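Local coordinates for protein superoxide dismutase [Cu-Zn] (Bacteroidetes bacterium GWA2_30_7, PDB 7B4P) that probably catalyses the dismutation of superoxide to molecular oxygen and hydrogen peroxide at a copper and zinc site, at residues A[48-53]-A[88-93]. Sequence-based numbering, arbitrary orientation.
Sequences HGFHIH and GDLGNI. With CU (copper (II) ion), chain E; ZN (zinc ion), chain F.
The Phe50 ring meets segment 88-93 on two flanks: Ile93 CB lies over one face, with Ile93 CG2 4.0 Å from Phe50 CD1, while Leu90 CB approaches Phe50 CD2 obliquely at 3.8 Å and Leu90 O sits in the ring plane at its edge. Phe50 reaches this position with CG anti to the backbone N (chi1 -170°), which carries the ring off the strand toward the barrel interior. With an alanine in its place, Leu90 CB and Ile93 CG2 would probably lose their shared partner and a gap would open. Leu90 CD1 packs on Ile52 CG1 at 3.8 Å.

A second flat group, the His51 imidazole, has the carbonyl carbon of Gly49 over one face, offset toward the rim, and the backbone N of Leu90 at its edge. His51 ND1 binds the copper at 2.2 Å and His53 NE2 at 2.1 Å, with His126 a further ligand; on the far side of the His51 ring its NE2 is hydrogen-bonded to Asp130, which probably helps to fix the ring's rotation. Asp89 OD1 binds the zinc alongside His69, His77 and His86, so segment 48-53 serves the copper and segment 88-93 the zinc.

The backbones are joined most regularly at His48 and Ile93, a hydrogen-bonded pair with His48 N to Ile93 O at 2.7 Å and Ile93 N to His48 O at 2.8 Å. Phe50 N then bonds to Gly91 O and Ile52 N to Gly88 O, whereas Leu90 N to Phe50 O is weak. Gly91 takes a backbone conformation (phi 68°, psi -131°) that side-chain-bearing residues seldom adopt.

Within the Greek-key beta-barrel of this family, strand 46-53 runs between strands 89-95 and 122-126, and Phe50 and Ile93 pack inward against Leu103 of strand 101-107 and Ala38 of strand 33-41.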
loop_
_atom_site.group_PDB
_atom_site.type_symbol
_atom_site.label_atom_id
_atom_site.label_comp_id
_atom_site.label_asym_id
_atom_site.label_seq_id
_atom_site.Cartn_x
_atom_site.Cartn_y
_atom_site.Cartn_z
ATOM N N HIS A 48 18.623 8.242 -8.298
ATOM C CA HIS A 48 17.830 6.995 -8.462
ATOM C C HIS A 48 16.472 7.331 -9.084
ATOM O O HIS A 48 15.837 8.296 -8.617
ATOM C CB HIS A 48 17.665 6.286 -7.114
ATOM C CG HIS A 48 18.919 5.665 -6.597
ATOM N ND1 HIS A 48 19.281 4.367 -6.901
ATOM C CD2 HIS A 48 19.885 6.150 -5.788
ATOM C CE1 HIS A 48 20.418 4.079 -6.304
ATOM N NE2 HIS A 48 20.811 5.157 -5.614
ATOM N N GLY A 49 16.057 6.559 -10.096
ATOM C CA GLY A 49 14.714 6.632 -10.703
ATOM C C GLY A 49 13.631 6.512 -9.646
ATOM O O GLY A 49 13.735 5.611 -8.794
ATOM N N PHE A 50 12.634 7.398 -9.703
ATOM C CA PHE A 50 11.582 7.588 -8.672
ATOM C C PHE A 50 10.251 7.821 -9.396
ATOM O O PHE A 50 10.057 8.926 -9.944
ATOM C CB PHE A 50 11.996 8.748 -7.762
ATOM C CG PHE A 50 11.178 8.941 -6.511
ATOM C CD1 PHE A 50 11.195 7.997 -5.496
ATOM C CD2 PHE A 50 10.433 10.097 -6.323
ATOM C CE1 PHE A 50 10.458 8.189 -4.338
ATOM C CE2 PHE A 50 9.693 10.286 -5.166
ATOM C CZ PHE A 50 9.707 9.332 -4.175
ATOM N N HIS A 51 9.385 6.802 -9.437
ATOM C CA HIS A 51 8.153 6.777 -10.272
ATOM C C HIS A 51 6.975 6.168 -9.505
ATOM O O HIS A 51 7.212 5.365 -8.581
ATOM C CB HIS A 51 8.386 5.981 -11.564
ATOM C CG HIS A 51 9.620 6.353 -12.314
ATOM N ND1 HIS A 51 10.600 5.430 -12.621
ATOM C CD2 HIS A 51 10.034 7.530 -12.826
ATOM C CE1 HIS A 51 11.567 6.024 -13.288
ATOM N NE2 HIS A 51 11.244 7.313 -13.426
ATOM N N ILE A 52 5.753 6.536 -9.907
ATOM C CA ILE A 52 4.486 5.827 -9.558
ATOM C C ILE A 52 4.186 4.836 -10.691
ATOM O O ILE A 52 4.119 5.278 -11.853
ATOM C CB ILE A 52 3.331 6.825 -9.336
ATOM C CG1 ILE A 52 3.619 7.782 -8.175
ATOM C CG2 ILE A 52 2.011 6.091 -9.147
ATOM C CD1 ILE A 52 2.722 9.000 -8.140
ATOM N N HIS A 53 4.031 3.550 -10.365
ATOM C CA HIS A 53 3.760 2.449 -11.329
ATOM C C HIS A 53 2.280 2.050 -11.247
ATOM O O HIS A 53 1.674 2.261 -10.185
ATOM C CB HIS A 53 4.725 1.281 -11.083
ATOM C CG HIS A 53 6.122 1.557 -11.529
ATOM N ND1 HIS A 53 6.784 0.743 -12.427
ATOM C CD2 HIS A 53 6.978 2.556 -11.220
ATOM C CE1 HIS A 53 7.991 1.221 -12.642
ATOM N NE2 HIS A 53 8.135 2.335 -11.915
ATOM N N GLY A 88 2.925 9.343 -13.273
ATOM C CA GLY A 88 3.889 8.847 -12.274
ATOM C C GLY A 88 5.338 9.102 -12.657
ATOM O O GLY A 88 6.180 8.243 -12.334
ATOM N N ASP A 89 5.632 10.233 -13.308
ATOM C CA ASP A 89 7.019 10.693 -13.593
ATOM C C ASP A 89 7.416 11.720 -12.526
ATOM O O ASP A 89 7.221 12.931 -12.768
ATOM C CB ASP A 89 7.151 11.261 -15.009
ATOM C CG ASP A 89 7.267 10.204 -16.096
ATOM O OD1 ASP A 89 7.365 9.008 -15.751
ATOM O OD2 ASP A 89 7.262 10.584 -17.284
ATOM N N LEU A 90 7.947 11.243 -11.394
ATOM C CA LEU A 90 8.413 12.086 -10.257
ATOM C C LEU A 90 9.937 12.272 -10.343
ATOM O O LEU A 90 10.542 12.661 -9.322
ATOM C CB LEU A 90 8.003 11.433 -8.932
ATOM C CG LEU A 90 6.586 10.858 -8.873
ATOM C CD1 LEU A 90 6.254 10.390 -7.464
ATOM C CD2 LEU A 90 5.543 11.862 -9.343
ATOM N N GLY A 91 10.521 12.017 -11.520
ATOM C CA GLY A 91 11.942 12.267 -11.835
ATOM C C GLY A 91 12.868 11.348 -11.057
ATOM O O GLY A 91 12.624 10.126 -11.048
ATOM N N ASN A 92 13.897 11.921 -10.426
ATOM C CA ASN A 92 14.934 11.187 -9.655
ATOM C C ASN A 92 14.888 11.617 -8.187
ATOM O O ASN A 92 14.439 12.748 -7.907
ATOM C CB ASN A 92 16.337 11.424 -10.218
ATOM C CG ASN A 92 16.611 10.634 -11.477
ATOM O OD1 ASN A 92 16.502 9.410 -11.482
ATOM N ND2 ASN A 92 16.981 11.320 -12.545
ATOM N N ILE A 93 15.336 10.728 -7.297
ATOM C CA ILE A 93 15.668 11.037 -5.874
ATOM C C ILE A 93 17.172 10.798 -5.704
ATOM O O ILE A 93 17.683 9.818 -6.283
ATOM C CB ILE A 93 14.806 10.214 -4.893
ATOM C CG1 ILE A 93 14.940 10.738 -3.462
ATOM C CG2 ILE A 93 15.114 8.722 -4.978
ATOM C CD1 ILE A 93 13.842 10.281 -2.531
HETATM CU CU CU E . 9.834 3.411 -12.369
HETATM ZN ZN ZN F . 7.522 7.195 -16.896
#